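Local atomic coordinates of tube-forming protein in Mycobacterial Envelpe, TiME (Mycolicibacterium smegmatis, PDB entry 7CU9), a protein that is thought to assemble into a tube spanning the mycobacterial outer envelope, where it probably serves as a channel for protein secretion. Residues 19-24 with 177-182; 71-74 with 79-82; 154-157 with 162-165. All blocks are in the same frame, centred on the assembly; numbering follows the deposited sequence. Where two conformers were deposited one is given.

Interaction 1. Residues 19-24 with 177-182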
# COMPACT_ATOMS: atom_id res chain seq x y z
N SER B 19 3.70 7.98 -6.27
CA SER B 19 2.67 8.20 -5.21
C SER B 19 1.31 7.69 -5.68
O SER B 19 0.62 7.01 -4.90
CB SER B 19 2.61 9.65 -4.80
OG SER B 19 1.52 9.87 -3.91
N ASN B 20 0.92 8.01 -6.92
CA ASN B 20 -0.37 7.58 -7.53
C ASN B 20 -0.43 6.06 -7.62
O ASN B 20 -1.54 5.51 -7.52
CB ASN B 20 -0.60 8.22 -8.90
CG ASN B 20 -0.92 9.69 -8.80
OD1 ASN B 20 -1.26 10.19 -7.73
ND2 ASN B 20 -0.82 10.39 -9.92
N ILE B 21 0.71 5.40 -7.85
CA ILE B 21 0.77 3.92 -8.07
C ILE B 21 0.70 3.19 -6.72
O ILE B 21 -0.03 2.20 -6.64
CB ILE B 21 2.01 3.55 -8.89
CG1 ILE B 21 1.88 4.06 -10.32
CG2 ILE B 21 2.28 2.05 -8.84
CD1 ILE B 21 3.17 4.06 -11.09
N VAL B 22 1.47 3.61 -5.71
CA VAL B 22 1.53 2.90 -4.40
C VAL B 22 0.35 3.32 -3.51
O VAL B 22 0.07 2.58 -2.54
CB VAL B 22 2.88 3.10 -3.66
CG1 VAL B 22 4.04 2.59 -4.50
CG2 VAL B 22 3.12 4.53 -3.22
N GLY B 23 -0.31 4.43 -3.82
CA GLY B 23 -1.43 4.96 -3.01
C GLY B 23 -0.98 5.46 -1.65
O GLY B 23 -1.60 5.11 -0.64
N ALA B 24 0.11 6.23 -1.63
CA ALA B 24 0.66 6.86 -0.40
C ALA B 24 1.52 8.06 -0.79
O ALA B 24 2.00 8.14 -1.93
CB ALA B 24 1.46 5.84 0.38
N VAL B 177 4.36 -2.87 -7.61
CA VAL B 177 5.59 -3.01 -8.44
C VAL B 177 5.17 -3.47 -9.85
O VAL B 177 5.83 -3.06 -10.84
CB VAL B 177 6.66 -3.90 -7.78
CG1 VAL B 177 6.40 -5.39 -7.93
CG2 VAL B 177 8.04 -3.55 -8.32
N ASN B 178 4.09 -4.24 -9.96
CA ASN B 178 3.58 -4.70 -11.28
C ASN B 178 2.96 -3.52 -12.03
O ASN B 178 3.22 -3.39 -13.24
CB ASN B 178 2.60 -5.86 -11.13
CG ASN B 178 3.29 -7.14 -10.71
OD1 ASN B 178 4.51 -7.25 -10.82
ND2 ASN B 178 2.53 -8.10 -10.22
N VAL B 179 2.19 -2.67 -11.35
CA VAL B 179 1.61 -1.45 -12.00
C VAL B 179 2.78 -0.57 -12.47
O VAL B 179 2.74 -0.09 -13.61
CB VAL B 179 0.66 -0.69 -11.06
CG1 VAL B 179 0.29 0.67 -11.64
CG2 VAL B 179 -0.59 -1.49 -10.75
N LEU B 180 3.78 -0.38 -11.61
CA LEU B 180 4.94 0.50 -11.89
C LEU B 180 5.71 -0.03 -13.11
O LEU B 180 5.99 0.76 -14.02
CB LEU B 180 5.83 0.57 -10.65
CG LEU B 180 7.13 1.36 -10.80
CD1 LEU B 180 6.88 2.77 -11.33
CD2 LEU B 180 7.88 1.40 -9.48
N ALA B 181 6.07 -1.32 -13.12
CA ALA B 181 6.79 -1.94 -14.25
C ALA B 181 5.97 -1.77 -15.53
O ALA B 181 6.58 -1.51 -16.59
CB ALA B 181 7.11 -3.38 -13.97
N GLY B 182 4.65 -1.92 -15.46
CA GLY B 182 3.75 -1.68 -16.60
C GLY B 182 3.86 -0.25 -17.11
O GLY B 182 3.99 -0.05 -18.33
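Ile21 carries this helix-to-helix contact almost alone, its CG2 and the root of its longer branch lying against Val179 while CD1 goes on to Leu180. The evidence for close packing lies in two apolar approaches: CG2 of Ile21 comes within 3.7 Å of Val179 CG1, and CD1 of Ile21 lies 3.9 Å from Leu180 CD1. With chi1 at -69°, Ile21 holds CG1 beside its backbone N and anti to the carbonyl carbon, while CG2 lies anti to the N; CG1 can thus touch Val179 and still carry CD1 on to Leu180. The Ile21 and Val179 side chains run antiparallel beside each other, whereas the Leu180 side chain lies roughly perpendicular to that of Ile21. Leu180 is buried, and beyond Ile21 it packs on Val82 and Gln84 of strand 77-89.

The Val179 side is looser. Ile21 and Val179 both remain partly exposed, and the two segments together bury just 156 Å². Val179 also packs on Asp4 of the second subunit, and Asn20 on Tyr10 of that subunit, so this margin also belongs to the dimer surface.

Helix 15-22 stops immediately after the contact. Gly23 leaves helical geometry with a positive phi of 68°, although its N still bonds Ser19 O at 2.9 Å. The Ser19 side chain secures the exit, OG donating to Ala24 O at 2.7 Å from 44° above the carbonyl plane. Two helices from near opposite ends of the domain, in contact through a few aliphatic branches, pack on one antiparallel sheet and give the layered alpha+beta build of this PknH-like extracellular domain.

Interaction 2. Residues 71-74 with 79-82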
# COMPACT_ATOMS: atom_id res chain seq x y z
N ALA B 71 12.76 6.77 -4.65
CA ALA B 71 11.73 7.68 -4.10
C ALA B 71 11.27 7.13 -2.76
O ALA B 71 11.28 5.91 -2.58
CB ALA B 71 10.61 7.86 -5.09
N GLN B 72 10.91 8.02 -1.83
CA GLN B 72 10.54 7.67 -0.44
C GLN B 72 9.40 8.57 0.02
O GLN B 72 9.22 9.66 -0.54
CB GLN B 72 11.70 7.89 0.53
CG GLN B 72 12.88 6.96 0.33
CD GLN B 72 13.93 7.19 1.39
OE1 GLN B 72 13.80 8.07 2.26
NE2 GLN B 72 14.98 6.40 1.34
N THR B 73 8.69 8.13 1.07
CA THR B 73 7.69 8.94 1.81
C THR B 73 8.22 10.37 1.98
O THR B 73 7.52 11.31 1.57
CB THR B 73 7.38 8.27 3.15
OG1 THR B 73 6.91 6.95 2.87
CG2 THR B 73 6.36 9.03 3.97
N ALA B 74 9.42 10.51 2.55
CA ALA B 74 10.09 11.81 2.81
C ALA B 74 11.59 11.59 3.02
O ALA B 74 12.01 10.44 3.11
CB ALA B 74 9.45 12.47 4.01
N THR B 79 9.19 4.70 4.84
CA THR B 79 7.99 3.88 5.12
C THR B 79 7.55 3.20 3.81
O THR B 79 7.32 1.97 3.81
CB THR B 79 6.87 4.72 5.74
OG1 THR B 79 7.31 5.17 7.03
CG2 THR B 79 5.58 3.94 5.89
N HIS B 80 7.42 3.99 2.75
CA HIS B 80 7.37 3.51 1.34
C HIS B 80 8.70 3.90 0.70
O HIS B 80 9.10 5.08 0.83
CB HIS B 80 6.15 4.06 0.59
CG HIS B 80 4.83 3.53 1.07
ND1 HIS B 80 4.23 2.43 0.52
CD2 HIS B 80 4.00 3.97 2.05
CE1 HIS B 80 3.08 2.20 1.13
NE2 HIS B 80 2.92 3.14 2.07
N LEU B 81 9.39 2.93 0.09
CA LEU B 81 10.59 3.19 -0.75
C LEU B 81 10.37 2.49 -2.09
O LEU B 81 9.96 1.31 -2.09
CB LEU B 81 11.87 2.72 -0.07
CG LEU B 81 13.15 2.99 -0.87
CD1 LEU B 81 14.34 3.26 0.05
CD2 LEU B 81 13.47 1.84 -1.82
N VAL B 82 10.62 3.20 -3.18
CA VAL B 82 10.40 2.70 -4.56
C VAL B 82 11.65 3.01 -5.37
O VAL B 82 12.11 4.16 -5.35
CB VAL B 82 9.14 3.32 -5.19
CG1 VAL B 82 8.96 2.87 -6.63
CG2 VAL B 82 7.91 3.01 -4.36
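With chi1 at -58°, Thr73 sets OG1 beside its own backbone N and anti to its carbonyl carbon, from where the hydroxyl oxygen receives the N-H of His80 at 3.0 Å. That bond is nearly straight (167° at the hydrogen). It closes the turn end of a beta hairpin between strands 63-72 and 77-89, just where both segments turn a corner and the regular pairing gives way. Thr73 and Ala74 both face Asp77, a classic beta bulge, and Thr79 OG1 in turn bonds Asp77 OD1. Next to the hydroxyl bond, Thr73 N reaches His80 O at 3.1 Å.

Farther from the turn the ladder is regular. Ala71 and Val82 form an antiparallel hydrogen-bonded pair, Ala71 N to Val82 O at 2.8 Å and Val82 N to Ala71 O at 2.9 Å. Their side chains share the face on which Val82 meets Val18 and Val22 of helix 15-22. Gln72 and Leu81, the non-hydrogen-bonded pair, occupy the other face. Leu81 extends with CG anti to its N (chi1 -179°) and runs abreast of the Gln72 chain, so that Leu81 CD1 lies 4.0 Å from Gln72 CG. The Gln72 backbone also approaches the residue before Leu81: its CA lies 3.2 Å from His80 O in a CA-H...O contact.

Interaction 3. Residues 154-157 with 162-165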
# COMPACT_ATOMS: atom_id res chain seq x y z
N THR B 154 10.77 -6.76 -9.50
CA THR B 154 10.51 -7.34 -10.84
C THR B 154 11.61 -6.88 -11.79
O THR B 154 12.00 -5.70 -11.75
CB THR B 154 9.09 -7.02 -11.33
OG1 THR B 154 8.86 -7.85 -12.47
CG2 THR B 154 8.88 -5.56 -11.69
N THR B 155 12.12 -7.83 -12.57
CA THR B 155 13.13 -7.60 -13.63
C THR B 155 12.51 -8.05 -14.94
O THR B 155 12.05 -9.20 -15.02
CB THR B 155 14.42 -8.36 -13.33
OG1 THR B 155 14.94 -7.82 -12.12
CG2 THR B 155 15.43 -8.26 -14.46
N ARG B 156 12.48 -7.17 -15.94
CA ARG B 156 11.78 -7.48 -17.20
C ARG B 156 12.66 -7.11 -18.37
O ARG B 156 13.18 -5.98 -18.41
CB ARG B 156 10.44 -6.77 -17.23
CG ARG B 156 9.59 -7.16 -16.03
CD ARG B 156 8.24 -6.54 -16.12
NE ARG B 156 7.49 -6.86 -14.92
CZ ARG B 156 6.21 -6.60 -14.78
NH1 ARG B 156 5.55 -6.01 -15.76
NH2 ARG B 156 5.60 -6.92 -13.65
N LYS B 157 12.82 -8.06 -19.28
CA LYS B 157 13.58 -7.89 -20.54
C LYS B 157 12.55 -7.67 -21.64
O LYS B 157 11.66 -8.52 -21.80
CB LYS B 157 14.47 -9.12 -20.72
CG LYS B 157 15.52 -9.00 -21.81
CD LYS B 157 14.94 -9.03 -23.19
CE LYS B 157 15.86 -9.66 -24.20
NZ LYS B 157 15.24 -9.64 -25.54
N LEU B 162 16.41 -3.67 -20.51
CA LEU B 162 16.24 -4.33 -19.20
C LEU B 162 15.71 -3.29 -18.22
O LEU B 162 16.36 -2.23 -18.04
CB LEU B 162 17.57 -4.93 -18.71
CG LEU B 162 17.45 -5.76 -17.43
CD1 LEU B 162 16.63 -7.02 -17.68
CD2 LEU B 162 18.82 -6.12 -16.87
N LEU B 163 14.55 -3.55 -17.63
CA LEU B 163 14.02 -2.65 -16.59
C LEU B 163 13.87 -3.43 -15.28
O LEU B 163 13.64 -4.66 -15.29
CB LEU B 163 12.74 -1.98 -17.07
CG LEU B 163 11.51 -2.87 -17.21
CD1 LEU B 163 10.75 -2.96 -15.89
CD2 LEU B 163 10.58 -2.35 -18.30
N GLN B 164 14.04 -2.71 -14.19
CA GLN B 164 13.87 -3.27 -12.83
C GLN B 164 13.06 -2.27 -12.02
O GLN B 164 13.24 -1.06 -12.20
CB GLN B 164 15.22 -3.55 -12.19
CG GLN B 164 16.04 -4.61 -12.92
CD GLN B 164 17.27 -4.94 -12.11
OE1 GLN B 164 18.14 -4.10 -11.92
NE2 GLN B 164 17.33 -6.16 -11.60
N ALA B 165 12.20 -2.78 -11.16
CA ALA B 165 11.46 -1.96 -10.19
C ALA B 165 11.40 -2.71 -8.86
O ALA B 165 11.39 -3.95 -8.86
CB ALA B 165 10.10 -1.62 -10.71
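Leu163 O receives the shortest polar bond of this contact, from Arg156 N at 2.8 Å and 168° at the hydrogen, and the same oxygen also takes a CA-H contact from Thr155. Arg156 O returns the bond by accepting Leu163 N at 2.9 Å. This reciprocal pair belongs to a regular antiparallel beta hairpin, strands 150-158 and 161-169, in the middle of the sheet; the axes of segments 154-157 and 162-165 approach to 4.8 Å. Thr154 and Ala165 repeat the two-bond pattern one hydrogen-bonded pair along.

Side chains divide strictly by face. On one, Thr155 and Gln164 leave the sheet together; their first torsions nearly match (-63° and -64°), which sets Thr155 OG1 and Gln164 CG each beside its own backbone N. Gln164 NE2 then donates to Thr155 OG1 at 3.0 Å, the oxygen lying in the amide plane. The far end of that amide is held as well, OE1 bonding Gly53 N, so both polar ends are fixed and the buried group has its rotation set. Nearby, Leu162 CD1 meets Thr155 CG2 at 3.7 Å, and helices 55-58 and 92-103 cover this face.

Thr154, Arg156, Leu163 and Ala165 point to the opposite face, beneath helix 174-185. Arg156 packs its CB 4.0 Å from Leu163 CG, but its extended chain then rises away from the partner strand and leans toward Thr154, two residues back. There Thr154 OG1, also bonded to Asp139 OD1, sits in the guanidinium plane and accepts Arg156 NE at 3.0 Å.

How the interactions relate
Interaction 3 is the buried one, at the middle of the sheet; interactions 1 and 2 lie farther out and are partly buried. Interactions 2 and 3 are both hairpin ladders in one sheet, joined because strands 77-89 and 161-169 are neighbours, yet their nearest atoms stay about 6 Å apart. Interaction 1, purely apolar between its segments, bridges them from one face: Leu180 CD2 reaches Val82 CG1 at 3.4 Å, and Ala181 CB lies 3.6 Å from Thr154 CG2. Backbone bonds run through both ladders; interaction 3 adds a buried amide-to-hydroxyl bond, while in interaction 2 a threonine hydroxyl accepts from His80 N, where a regular ladder would use a carbonyl.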